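Local coordinates for protein leucine aminopeptidase 2, chloroplastic (Streptomyces sp. BC16019, PDB 5LHJ) that is an M17-family metalloaminopeptidase of bottromycin maturation, probably removing unsubstituted N-terminal amino acids from peptides at a two-manganese site, at residues A[192-197]-A[234-239]; A[228-233]-A[321-326]; A[263-268]-A[315-320]; A[282-287]-A[371-376]. All coordinates share one frame; numbering follows the deposited sequence.

Contact 1: residues A[192-197]-A[234-239]; sequences TPPAFA and SAEPPR
Pro-194 and Arg-239 meet where the capped N-terminus of helix 193-207 packs against the loop that leads into strand 239-245 of the M17 catalytic domain. The pyrrolidine ring covers one face of the guanidinium group, with Pro-194 CG 3.8 Å from Arg-239 NH2 and set toward the rim, while Arg-239 CG lies 3.9 Å from the methyl CB of Ala-197. A bend at chi2 (-73°) folds the arginine back along the helix start. Its NH1 donates to Pro-238 O, and a water bridges its NE to Pro-194 O, which fixes the rotation of the flat group. Earlier in the loop, Glu-236 runs at about a right angle to Thr-192, bringing its CD to 3.7 Å from Thr-192 CG2. Pro-193 CB rests 3.5 Å from Pro-237 O, a buried carbonyl without a polar partner. Behind this layer, an ST turn at Ser-234, whose OG accepts from Glu-236 N, positions the glutamate, and Ser-234 OG also bonds to Glu-315. Arg-324 of a neighbouring subunit packs on Glu-236. Thr-192 is the N-cap: its OG1 accepts from Ala-195 N at 3.2 Å, with an N-H...O angle of 158°.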
loop_
_atom_site.group_PDB
_atom_site.type_symbol
_atom_site.label_atom_id
_atom_site.label_comp_id
_atom_site.label_asym_id
_atom_site.label_seq_id
_atom_site.Cartn_x
_atom_site.Cartn_y
_atom_site.Cartn_z
ATOM N N THR A 192 27.664 3.287 -18.898
ATOM C CA THR A 192 26.630 2.787 -19.807
ATOM C C THR A 192 27.119 1.465 -20.406
ATOM O O THR A 192 28.313 1.145 -20.296
ATOM C CB THR A 192 26.394 3.782 -20.947
ATOM O OG1 THR A 192 27.624 3.965 -21.667
ATOM C CG2 THR A 192 25.919 5.120 -20.401
ATOM N N PRO A 193 26.233 0.710 -21.081
ATOM C CA PRO A 193 26.748 -0.512 -21.716
ATOM C C PRO A 193 27.899 -0.269 -22.714
ATOM O O PRO A 193 28.905 -0.975 -22.624
ATOM C CB PRO A 193 25.504 -1.144 -22.352
ATOM C CG PRO A 193 24.362 -0.610 -21.517
ATOM C CD PRO A 193 24.760 0.796 -21.168
ATOM N N PRO A 194 27.783 0.727 -23.613
ATOM C CA PRO A 194 28.957 0.994 -24.474
ATOM C C PRO A 194 30.227 1.412 -23.727
ATOM O O PRO A 194 31.326 0.968 -24.078
ATOM C CB PRO A 194 28.460 2.132 -25.382
ATOM C CG PRO A 194 26.995 1.905 -25.466
ATOM C CD PRO A 194 26.634 1.548 -24.041
ATOM N N ALA A 195 30.085 2.246 -22.698
ATOM C CA ALA A 195 31.227 2.682 -21.893
ATOM C C ALA A 195 31.863 1.531 -21.109
ATOM O O ALA A 195 33.094 1.420 -21.021
ATOM C CB ALA A 195 30.809 3.788 -20.943
ATOM N N PHE A 196 31.014 0.655 -20.569
ATOM C CA PHE A 196 31.482 -0.541 -19.859
ATOM C C PHE A 196 32.259 -1.462 -20.807
ATOM O O PHE A 196 33.351 -1.922 -20.461
ATOM C CB PHE A 196 30.285 -1.243 -19.168
ATOM C CG PHE A 196 30.642 -2.277 -18.122
ATOM C CD1 PHE A 196 31.949 -2.522 -17.681
ATOM C CD2 PHE A 196 29.607 -3.016 -17.542
ATOM C CE1 PHE A 196 32.206 -3.488 -16.715
ATOM C CE2 PHE A 196 29.866 -3.958 -16.557
ATOM C CZ PHE A 196 31.162 -4.197 -16.148
ATOM N N ALA A 197 31.739 -1.686 -22.010
ATOM C CA ALA A 197 32.457 -2.489 -23.004
ATOM C C ALA A 197 33.833 -1.865 -23.317
ATOM O O ALA A 197 34.836 -2.580 -23.383
ATOM C CB ALA A 197 31.634 -2.644 -24.270
ATOM N N SER A 234 15.836 1.194 -23.640
ATOM C CA SER A 234 16.841 2.200 -23.346
ATOM C C SER A 234 17.349 2.923 -24.587
ATOM O O SER A 234 17.454 2.334 -25.651
ATOM C CB SER A 234 18.030 1.541 -22.640
ATOM O OG SER A 234 19.040 2.495 -22.357
ATOM N N ALA A 235 17.681 4.199 -24.424
ATOM C CA ALA A 235 18.439 4.958 -25.435
ATOM C C ALA A 235 19.857 4.399 -25.629
ATOM O O ALA A 235 20.462 4.617 -26.687
ATOM C CB ALA A 235 18.522 6.428 -25.048
ATOM N N GLU A 236 20.392 3.711 -24.622
ATOM C CA GLU A 236 21.727 3.098 -24.735
ATOM C C GLU A 236 21.631 1.717 -25.391
ATOM O O GLU A 236 20.805 0.885 -24.992
ATOM C CB GLU A 236 22.393 2.993 -23.359
ATOM C CG GLU A 236 22.694 4.321 -22.704
ATOM C CD GLU A 236 23.742 5.126 -23.445
ATOM O OE1 GLU A 236 24.612 4.517 -24.107
ATOM O OE2 GLU A 236 23.702 6.367 -23.372
ATOM N N PRO A 237 22.454 1.452 -26.416
ATOM C CA PRO A 237 22.385 0.142 -27.049
ATOM C C PRO A 237 23.102 -0.920 -26.193
ATOM O O PRO A 237 24.053 -0.584 -25.493
ATOM C CB PRO A 237 23.132 0.364 -28.368
ATOM C CG PRO A 237 24.135 1.402 -28.029
ATOM C CD PRO A 237 23.416 2.339 -27.101
ATOM N N PRO A 238 22.678 -2.188 -26.281
ATOM C CA PRO A 238 23.359 -3.242 -25.527
ATOM C C PRO A 238 24.706 -3.616 -26.151
ATOM O O PRO A 238 25.018 -3.195 -27.278
ATOM C CB PRO A 238 22.374 -4.411 -25.596
ATOM C CG PRO A 238 21.656 -4.203 -26.895
ATOM C CD PRO A 238 21.532 -2.712 -27.049
ATOM N N ARG A 239 25.508 -4.338 -25.375
ATOM C CA ARG A 239 26.821 -4.839 -25.798
ATOM C C ARG A 239 26.957 -6.257 -25.290
ATOM O O ARG A 239 26.350 -6.629 -24.277
ATOM C CB ARG A 239 27.956 -3.983 -25.208
ATOM C CG ARG A 239 28.018 -2.543 -25.703
ATOM C CD ARG A 239 28.530 -2.484 -27.138
ATOM N NE ARG A 239 28.679 -1.127 -27.687
ATOM C CZ ARG A 239 27.768 -0.466 -28.402
ATOM N NH1 ARG A 239 26.558 -0.983 -28.654
ATOM N NH2 ARG A 239 28.070 0.733 -28.894
HETATM O O HOH W 1 27.686 5.955 -23.399
HETATM O O HOH W 2 31.197 -0.126 -26.851
#

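Contact 2: residues A[228-233]-A[321-326]; sequences TAVGRG and GALRVG
The C-terminal end of helix 225-231 meets the loop after strand 306-316 of the M17 catalytic domain, with Arg-232 lying across the backbone of Gly-321 to Leu-323. The arginine reaches out extended from CG to NE and lays one guanidinium face on this chain: Leu-323 N sits over the centre of the group and Ala-322 C toward its rim. Arg-232 NE is 2.8 Å from Gly-321 O, and NH1 is 3.6 Å from Leu-323 CD1. A water accepts from Arg-232 NH2 and donates to Ala-322 O; the same water lies over the guanidinium of Arg-324. The two guanidinium planes are 49° apart, with Arg-232 NH2 only 3.2 Å from Arg-324 NH2. Asp-327 probably offsets these like charges, since it forms a salt bridge with Arg-324 and a long, weak ion pair with Arg-232, while Glu-315 of a neighbouring subunit holds Arg-324 NH1. With an alanine at this position the peptide between Ala-322 and Leu-323 would probably lose the flat group covering it, and the water on Ala-322 O the donor it has in Arg-232. On the apolar side, Leu-323 CD2 lies 3.9 Å from Val-230 CG2, and its CB packs on Ala-229 O; Val-230 in turn touches Glu-345, a manganese ligand. Where the CA traces come nearest, Gly-233 CA stands 3.7 Å from Ala-322 CA, and a CB on this glycine would clash with that of the alanine. Beside this crossing, one water accepts from Gly-233 N and Leu-323 N, each at 2.9 Å.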
loop_
_atom_site.group_PDB
_atom_site.type_symbol
_atom_site.label_atom_id
_atom_site.label_comp_id
_atom_site.label_asym_id
_atom_site.label_seq_id
_atom_site.Cartn_x
_atom_site.Cartn_y
_atom_site.Cartn_z
ATOM N N THR A 228 19.012 -8.515 -26.454
ATOM C CA THR A 228 18.502 -7.477 -27.368
ATOM C C THR A 228 17.050 -7.058 -27.020
ATOM O O THR A 228 16.743 -5.876 -27.066
ATOM C CB THR A 228 18.682 -7.864 -28.846
ATOM O OG1 THR A 228 18.105 -9.128 -29.095
ATOM C CG2 THR A 228 20.131 -7.968 -29.177
ATOM N N ALA A 229 16.198 -7.995 -26.592
ATOM C CA ALA A 229 14.813 -7.655 -26.176
ATOM C C ALA A 229 14.753 -6.787 -24.924
ATOM O O ALA A 229 14.030 -5.771 -24.879
ATOM C CB ALA A 229 13.994 -8.923 -25.962
ATOM N N VAL A 230 15.498 -7.201 -23.901
ATOM C CA VAL A 230 15.543 -6.475 -22.634
ATOM C C VAL A 230 16.148 -5.083 -22.840
ATOM O O VAL A 230 15.646 -4.113 -22.306
ATOM C CB VAL A 230 16.320 -7.271 -21.568
ATOM C CG1 VAL A 230 16.717 -6.396 -20.379
ATOM C CG2 VAL A 230 15.490 -8.471 -21.118
ATOM N N GLY A 231 17.201 -5.002 -23.650
ATOM C CA GLY A 231 17.948 -3.769 -23.820
ATOM C C GLY A 231 17.315 -2.734 -24.731
ATOM O O GLY A 231 17.799 -1.613 -24.798
ATOM N N ARG A 232 16.253 -3.085 -25.452
ATOM C CA ARG A 232 15.769 -2.202 -26.517
ATOM C C ARG A 232 15.078 -0.911 -26.067
ATOM O O ARG A 232 15.126 0.082 -26.794
ATOM C CB ARG A 232 14.874 -2.953 -27.492
ATOM C CG ARG A 232 13.468 -3.219 -27.036
ATOM C CD ARG A 232 12.646 -3.681 -28.233
ATOM N NE ARG A 232 11.238 -3.887 -27.921
ATOM C CZ ARG A 232 10.729 -4.978 -27.347
ATOM N NH1 ARG A 232 11.520 -5.991 -26.960
ATOM N NH2 ARG A 232 9.419 -5.057 -27.158
ATOM N N GLY A 233 14.425 -0.919 -24.901
ATOM C CA GLY A 233 13.732 0.296 -24.428
ATOM C C GLY A 233 14.661 1.486 -24.192
ATOM O O GLY A 233 14.333 2.640 -24.500
ATOM N N GLY A 321 9.214 1.975 -26.850
ATOM C CA GLY A 321 9.691 0.744 -27.487
ATOM C C GLY A 321 10.216 -0.331 -26.556
ATOM O O GLY A 321 10.941 -1.208 -27.002
ATOM N N ALA A 322 9.822 -0.303 -25.283
ATOM C CA ALA A 322 10.353 -1.239 -24.283
ATOM C C ALA A 322 9.674 -2.605 -24.315
ATOM O O ALA A 322 8.537 -2.745 -24.754
ATOM C CB ALA A 322 10.232 -0.647 -22.889
ATOM N N LEU A 323 10.388 -3.604 -23.803
ATOM C CA LEU A 323 9.869 -4.965 -23.674
ATOM C C LEU A 323 8.535 -4.982 -22.929
ATOM O O LEU A 323 8.403 -4.343 -21.887
ATOM C CB LEU A 323 10.889 -5.829 -22.922
ATOM C CG LEU A 323 10.595 -7.335 -22.820
ATOM C CD1 LEU A 323 10.347 -8.006 -24.156
ATOM C CD2 LEU A 323 11.760 -8.002 -22.124
ATOM N N ARG A 324 7.545 -5.677 -23.483
ATOM C CA ARG A 324 6.182 -5.649 -22.950
ATOM C C ARG A 324 5.865 -6.914 -22.175
ATOM O O ARG A 324 6.287 -7.998 -22.546
ATOM C CB ARG A 324 5.148 -5.519 -24.081
ATOM C CG ARG A 324 5.199 -4.222 -24.895
ATOM C CD ARG A 324 4.540 -4.360 -26.263
ATOM N NE ARG A 324 5.465 -5.099 -27.092
ATOM C CZ ARG A 324 5.882 -4.806 -28.312
ATOM N NH1 ARG A 324 5.383 -3.810 -29.049
ATOM N NH2 ARG A 324 6.794 -5.619 -28.829
ATOM N N VAL A 325 5.047 -6.774 -21.138
ATOM C CA VAL A 325 4.449 -7.928 -20.470
ATOM C C VAL A 325 3.596 -8.695 -21.487
ATOM O O VAL A 325 2.788 -8.086 -22.207
ATOM C CB VAL A 325 3.577 -7.489 -19.265
ATOM C CG1 VAL A 325 2.797 -8.669 -18.690
ATOM C CG2 VAL A 325 4.452 -6.838 -18.202
ATOM N N GLY A 326 3.798 -10.007 -21.568
ATOM C CA GLY A 326 3.108 -10.848 -22.557
ATOM C C GLY A 326 3.936 -11.170 -23.788
ATOM O O GLY A 326 3.589 -12.098 -24.536
HETATM O O HOH W 3 13.215 -3.022 -23.275
HETATM O O HOH W 4 7.952 -2.462 -27.496
HETATM O O HOH W 5 12.688 -0.399 -29.225
#

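Contact 3: residues A[263-268]-A[315-320]; sequences VTFDSG and ENMPDG
Asp-266 and Asn-316 lie side by side, the amide donating from ND2 to Asp-266 OD1 at 3.0 Å. CG is anti to the backbone N in both (chi1 177° in Asp-266, -173° in Asn-316), which sends the two groups the same way. The amide nitrogen comes from above the carboxylate plane. Gly-268 N reaches the same oxygen from the opposite face, closing an Asx turn, so OD1 is gripped by two donors. The other oxygen, OD2, forms a salt bridge with Lys-273 and stands near the acids Asp-343 and Glu-345. Both side chains project from the parallel pairing of strand 265-266 with strand 306-316, in the two-manganese site of this M17 aminopeptidase, empty in this chain, where Asp-266 is a ligand of both metals. Replacing this aspartate with an alanine would probably cost both manganese ions a shared ligand, and Lys-273 and Asn-316 ND2 an acceptor. Along the backbone, Asn-316 N donates to Phe-265 O at 2.8 Å, nearly straight at 168°. Asn-316 O accepts twice, from Ser-267 N and from its OG at 2.9 Å. A water joins Thr-264 OG1 to Glu-315 OE2, which also forms a salt bridge with Arg-324 of a neighbouring subunit, OE1 being held by Ser-234. In a Met-aromatic contact, Met-317 SD meets the edge of the Phe-265 ring, 3.5 Å from its CD2.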
loop_
_atom_site.group_PDB
_atom_site.type_symbol
_atom_site.label_atom_id
_atom_site.label_comp_id
_atom_site.label_asym_id
_atom_site.label_seq_id
_atom_site.Cartn_x
_atom_site.Cartn_y
_atom_site.Cartn_z
ATOM N N VAL A 263 23.729 -5.694 -16.182
ATOM C CA VAL A 263 22.680 -4.689 -16.371
ATOM C C VAL A 263 23.144 -3.421 -15.657
ATOM O O VAL A 263 23.138 -3.349 -14.441
ATOM C CB VAL A 263 21.286 -5.173 -15.901
ATOM C CG1 VAL A 263 20.239 -4.078 -16.097
ATOM C CG2 VAL A 263 20.892 -6.410 -16.688
ATOM N N THR A 264 23.571 -2.434 -16.437
ATOM C CA THR A 264 24.182 -1.228 -15.905
ATOM C C THR A 264 23.199 -0.271 -15.234
ATOM O O THR A 264 23.591 0.499 -14.359
ATOM C CB THR A 264 24.993 -0.484 -16.979
ATOM O OG1 THR A 264 24.137 -0.090 -18.060
ATOM C CG2 THR A 264 26.102 -1.404 -17.512
ATOM N N PHE A 265 21.938 -0.314 -15.651
ATOM C CA PHE A 265 20.877 0.367 -14.931
ATOM C C PHE A 265 19.591 -0.432 -15.099
ATOM O O PHE A 265 19.201 -0.740 -16.221
ATOM C CB PHE A 265 20.677 1.801 -15.418
ATOM C CG PHE A 265 19.626 2.530 -14.643
ATOM C CD1 PHE A 265 19.866 2.932 -13.341
ATOM C CD2 PHE A 265 18.372 2.713 -15.181
ATOM C CE1 PHE A 265 18.875 3.547 -12.596
ATOM C CE2 PHE A 265 17.372 3.343 -14.454
ATOM C CZ PHE A 265 17.616 3.746 -13.163
ATOM N N ASP A 266 18.963 -0.779 -13.975
ATOM C CA ASP A 266 17.713 -1.520 -13.978
ATOM C C ASP A 266 16.617 -0.720 -13.257
ATOM O O ASP A 266 16.585 -0.660 -12.024
ATOM C CB ASP A 266 17.913 -2.879 -13.315
ATOM C CG ASP A 266 16.636 -3.672 -13.218
ATOM O OD1 ASP A 266 15.695 -3.400 -13.991
ATOM O OD2 ASP A 266 16.570 -4.555 -12.343
ATOM N N SER A 267 15.708 -0.153 -14.044
ATOM C CA SER A 267 14.553 0.566 -13.525
ATOM C C SER A 267 13.373 -0.349 -13.213
ATOM O O SER A 267 12.357 0.143 -12.727
ATOM C CB SER A 267 14.058 1.574 -14.568
ATOM O OG SER A 267 13.355 0.873 -15.579
ATOM N N GLY A 268 13.466 -1.629 -13.573
ATOM C CA GLY A 268 12.324 -2.546 -13.520
ATOM C C GLY A 268 11.561 -2.645 -14.827
ATOM O O GLY A 268 10.713 -3.519 -14.975
ATOM N N GLU A 315 20.854 -1.752 -20.417
ATOM C CA GLU A 315 19.967 -1.065 -19.474
ATOM C C GLU A 315 18.546 -1.618 -19.612
ATOM O O GLU A 315 18.146 -1.994 -20.701
ATOM C CB GLU A 315 19.910 0.435 -19.728
ATOM C CG GLU A 315 21.175 1.229 -19.466
ATOM C CD GLU A 315 20.943 2.736 -19.550
ATOM O OE1 GLU A 315 19.944 3.178 -20.177
ATOM O OE2 GLU A 315 21.762 3.497 -18.994
ATOM N N ASN A 316 17.802 -1.660 -18.510
ATOM C CA ASN A 316 16.378 -2.021 -18.514
ATOM C C ASN A 316 15.566 -0.756 -18.183
ATOM O O ASN A 316 15.531 -0.329 -17.025
ATOM C CB ASN A 316 16.128 -3.127 -17.479
ATOM C CG ASN A 316 14.708 -3.694 -17.534
ATOM O OD1 ASN A 316 14.018 -3.581 -18.539
ATOM N ND2 ASN A 316 14.285 -4.323 -16.454
ATOM N N MET A 317 14.945 -0.146 -19.196
ATOM C CA MET A 317 14.270 1.154 -19.056
ATOM C C MET A 317 12.833 1.094 -19.573
ATOM O O MET A 317 12.554 0.339 -20.494
ATOM C CB MET A 317 15.020 2.227 -19.872
ATOM C CG MET A 317 16.427 2.574 -19.405
ATOM S SD MET A 317 16.383 3.597 -17.928
ATOM C CE MET A 317 16.466 5.254 -18.592
ATOM N N PRO A 318 11.921 1.908 -18.999
ATOM C CA PRO A 318 10.608 2.079 -19.618
ATOM C C PRO A 318 10.712 3.059 -20.797
ATOM O O PRO A 318 11.533 3.986 -20.779
ATOM C CB PRO A 318 9.777 2.685 -18.485
ATOM C CG PRO A 318 10.758 3.554 -17.769
ATOM C CD PRO A 318 12.120 2.883 -17.911
ATOM N N ASP A 319 9.877 2.852 -21.807
ATOM C CA ASP A 319 9.996 3.577 -23.071
ATOM C C ASP A 319 8.876 3.112 -23.974
ATOM O O ASP A 319 8.333 2.012 -23.785
ATOM C CB ASP A 319 11.327 3.239 -23.758
ATOM C CG ASP A 319 11.608 4.129 -24.942
ATOM O OD1 ASP A 319 11.946 5.301 -24.703
ATOM O OD2 ASP A 319 11.500 3.647 -26.102
ATOM N N GLY A 320 8.541 3.933 -24.957
ATOM C CA GLY A 320 7.578 3.548 -25.981
ATOM C C GLY A 320 7.919 2.294 -26.764
ATOM O O GLY A 320 7.014 1.664 -27.332
HETATM O O HOH W 6 23.876 2.517 -17.647
#

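Contact 4: residues A[282-287]-A[371-376]; sequences KADMGG and VATLTS
Thr-373 and Asp-284 cross obliquely, the hydroxyl of the threonine donating to the carboxylate: OG1 reaches Asp-284 OD1 at 2.8 Å, on its anti side and 24° out of the carboxylate plane. With chi1 at 51°, OG1 sits between its own backbone N and carbonyl carbon and faces the aspartate, while CG2 turns toward Ala-283 O, 3.8 Å away. The carbonyl oxygen of Thr-373 also comes within 2.9 Å of Asp-284 OD1. Lys-261 NZ bonds to both of these acceptors and probably eases their repulsion. Asp-284 and Lys-261 are ligands of the first manganese ion, which places this threonine in the second shell of the metal site. Between the two backbones, a water accepts from Gly-287 N and Thr-373 N and donates to Asp-284 O. Gly-287 CA approaches Val-371 O to 3.4 Å in a CA-H...O contact; a CB here would clash with that oxygen. Ala-283 to Gly-286 form a type I turn leading into helix 286-301, whose first residues pack against the end of strand 367-372, itself hydrogen-bonded between strands 255-263 and 458-462, with helix 345-358 against Ala-372.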
loop_
_atom_site.group_PDB
_atom_site.type_symbol
_atom_site.label_atom_id
_atom_site.label_comp_id
_atom_site.label_asym_id
_atom_site.label_seq_id
_atom_site.Cartn_x
_atom_site.Cartn_y
_atom_site.Cartn_z
ATOM N N LYS A 282 21.798 1.064 -10.185
ATOM C CA LYS A 282 23.109 0.983 -10.869
ATOM C C LYS A 282 23.972 -0.259 -10.518
ATOM O O LYS A 282 25.012 -0.473 -11.175
ATOM C CB LYS A 282 23.946 2.245 -10.553
ATOM C CG LYS A 282 24.410 2.362 -9.090
ATOM C CD LYS A 282 25.374 3.523 -8.867
ATOM C CE LYS A 282 25.836 3.560 -7.413
ATOM N NZ LYS A 282 26.703 4.732 -7.114
ATOM N N ALA A 283 23.578 -1.018 -9.481
ATOM C CA ALA A 283 24.358 -2.148 -8.909
ATOM C C ALA A 283 24.018 -3.537 -9.493
ATOM O O ALA A 283 24.573 -4.589 -9.093
ATOM C CB ALA A 283 24.160 -2.179 -7.419
ATOM N N ASP A 284 23.121 -3.552 -10.462
ATOM C CA ASP A 284 22.733 -4.796 -11.090
ATOM C C ASP A 284 23.717 -5.285 -12.169
ATOM O O ASP A 284 23.406 -6.204 -12.912
ATOM C CB ASP A 284 21.282 -4.728 -11.574
ATOM C CG ASP A 284 20.315 -5.282 -10.531
ATOM O OD1 ASP A 284 20.483 -6.460 -10.133
ATOM O OD2 ASP A 284 19.407 -4.552 -10.087
ATOM N N MET A 285 24.909 -4.692 -12.200
ATOM C CA MET A 285 26.035 -5.204 -13.017
ATOM C C MET A 285 27.145 -5.761 -12.108
ATOM O O MET A 285 28.274 -5.986 -12.562
ATOM C CB MET A 285 26.547 -4.118 -13.974
ATOM C CG MET A 285 26.636 -2.699 -13.418
ATOM S SD MET A 285 27.555 -2.495 -11.891
ATOM C CE MET A 285 29.227 -2.781 -12.472
ATOM N N GLY A 286 26.810 -6.041 -10.839
ATOM C CA GLY A 286 27.770 -6.580 -9.868
ATOM C C GLY A 286 28.352 -7.931 -10.273
ATOM O O GLY A 286 29.515 -8.226 -9.966
ATOM N N GLY A 287 27.566 -8.743 -10.966
ATOM C CA GLY A 287 28.043 -10.042 -11.459
ATOM C C GLY A 287 29.086 -9.902 -12.564
ATOM O O GLY A 287 30.150 -10.551 -12.523
ATOM N N VAL A 371 27.462 -15.638 -12.423
ATOM C CA VAL A 371 27.420 -14.751 -11.269
ATOM C C VAL A 371 26.482 -13.611 -11.613
ATOM O O VAL A 371 26.648 -12.953 -12.651
ATOM C CB VAL A 371 28.820 -14.168 -10.936
ATOM C CG1 VAL A 371 28.784 -13.402 -9.622
ATOM C CG2 VAL A 371 29.871 -15.267 -10.870
ATOM N N ALA A 372 25.484 -13.385 -10.764
ATOM C CA ALA A 372 24.442 -12.419 -11.075
ATOM C C ALA A 372 23.771 -11.880 -9.832
ATOM O O ALA A 372 23.537 -12.614 -8.875
ATOM C CB ALA A 372 23.413 -13.057 -12.003
ATOM N N THR A 373 23.486 -10.581 -9.839
ATOM C CA THR A 373 22.602 -9.960 -8.842
ATOM C C THR A 373 21.171 -10.210 -9.319
ATOM O O THR A 373 20.543 -9.355 -9.961
ATOM C CB THR A 373 22.902 -8.463 -8.703
ATOM O OG1 THR A 373 22.895 -7.851 -10.001
ATOM C CG2 THR A 373 24.280 -8.262 -8.068
ATOM N N LEU A 374 20.656 -11.400 -9.033
ATOM C CA LEU A 374 19.503 -11.896 -9.773
ATOM C C LEU A 374 18.166 -11.662 -9.090
ATOM O O LEU A 374 17.266 -11.132 -9.728
ATOM C CB LEU A 374 19.684 -13.374 -10.153
ATOM C CG LEU A 374 18.921 -13.841 -11.397
ATOM C CD1 LEU A 374 19.364 -13.080 -12.643
ATOM C CD2 LEU A 374 19.091 -15.329 -11.590
ATOM N N THR A 375 18.029 -12.030 -7.815
ATOM C CA THR A 375 16.706 -12.031 -7.174
ATOM C C THR A 375 16.698 -11.358 -5.826
ATOM O O THR A 375 17.652 -11.494 -5.066
ATOM C CB THR A 375 16.149 -13.458 -6.988
ATOM O OG1 THR A 375 16.935 -14.188 -6.024
ATOM C CG2 THR A 375 16.131 -14.183 -8.310
ATOM N N SER A 376 15.601 -10.678 -5.523
ATOM C CA SER A 376 15.429 -10.031 -4.228
ATOM C C SER A 376 14.914 -11.007 -3.179
ATOM O O SER A 376 15.084 -10.762 -1.990
ATOM C CB SER A 376 14.481 -8.846 -4.353
ATOM O OG SER A 376 13.224 -9.275 -4.866
HETATM O O HOH W 7 24.794 -8.683 -11.781
#

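Overall arrangement
After 192-197, at the start of helix 193-207, the chain runs 36 residues, mostly helical, before contact 1 closes that loop at the entry to strand 239-245. Contact 2 opens just before this closure, at the end of helix 225-231, so the two cross; its long loop closes at 321-326. Contact 3 is nested wholly inside it, bringing strand 265-266 beside the end of strand 306-316. Contact 4 starts within the loop of contact 3 and ends at 371-376, crossing contacts 2 and 3 and tying helix 286-301 to strand 367-372. Contact 3 touches all the others: Pro-193 packs on Thr-264, Gly-233 packs on Asp-319, and Asp-266 faces Asp-284 across the metal site.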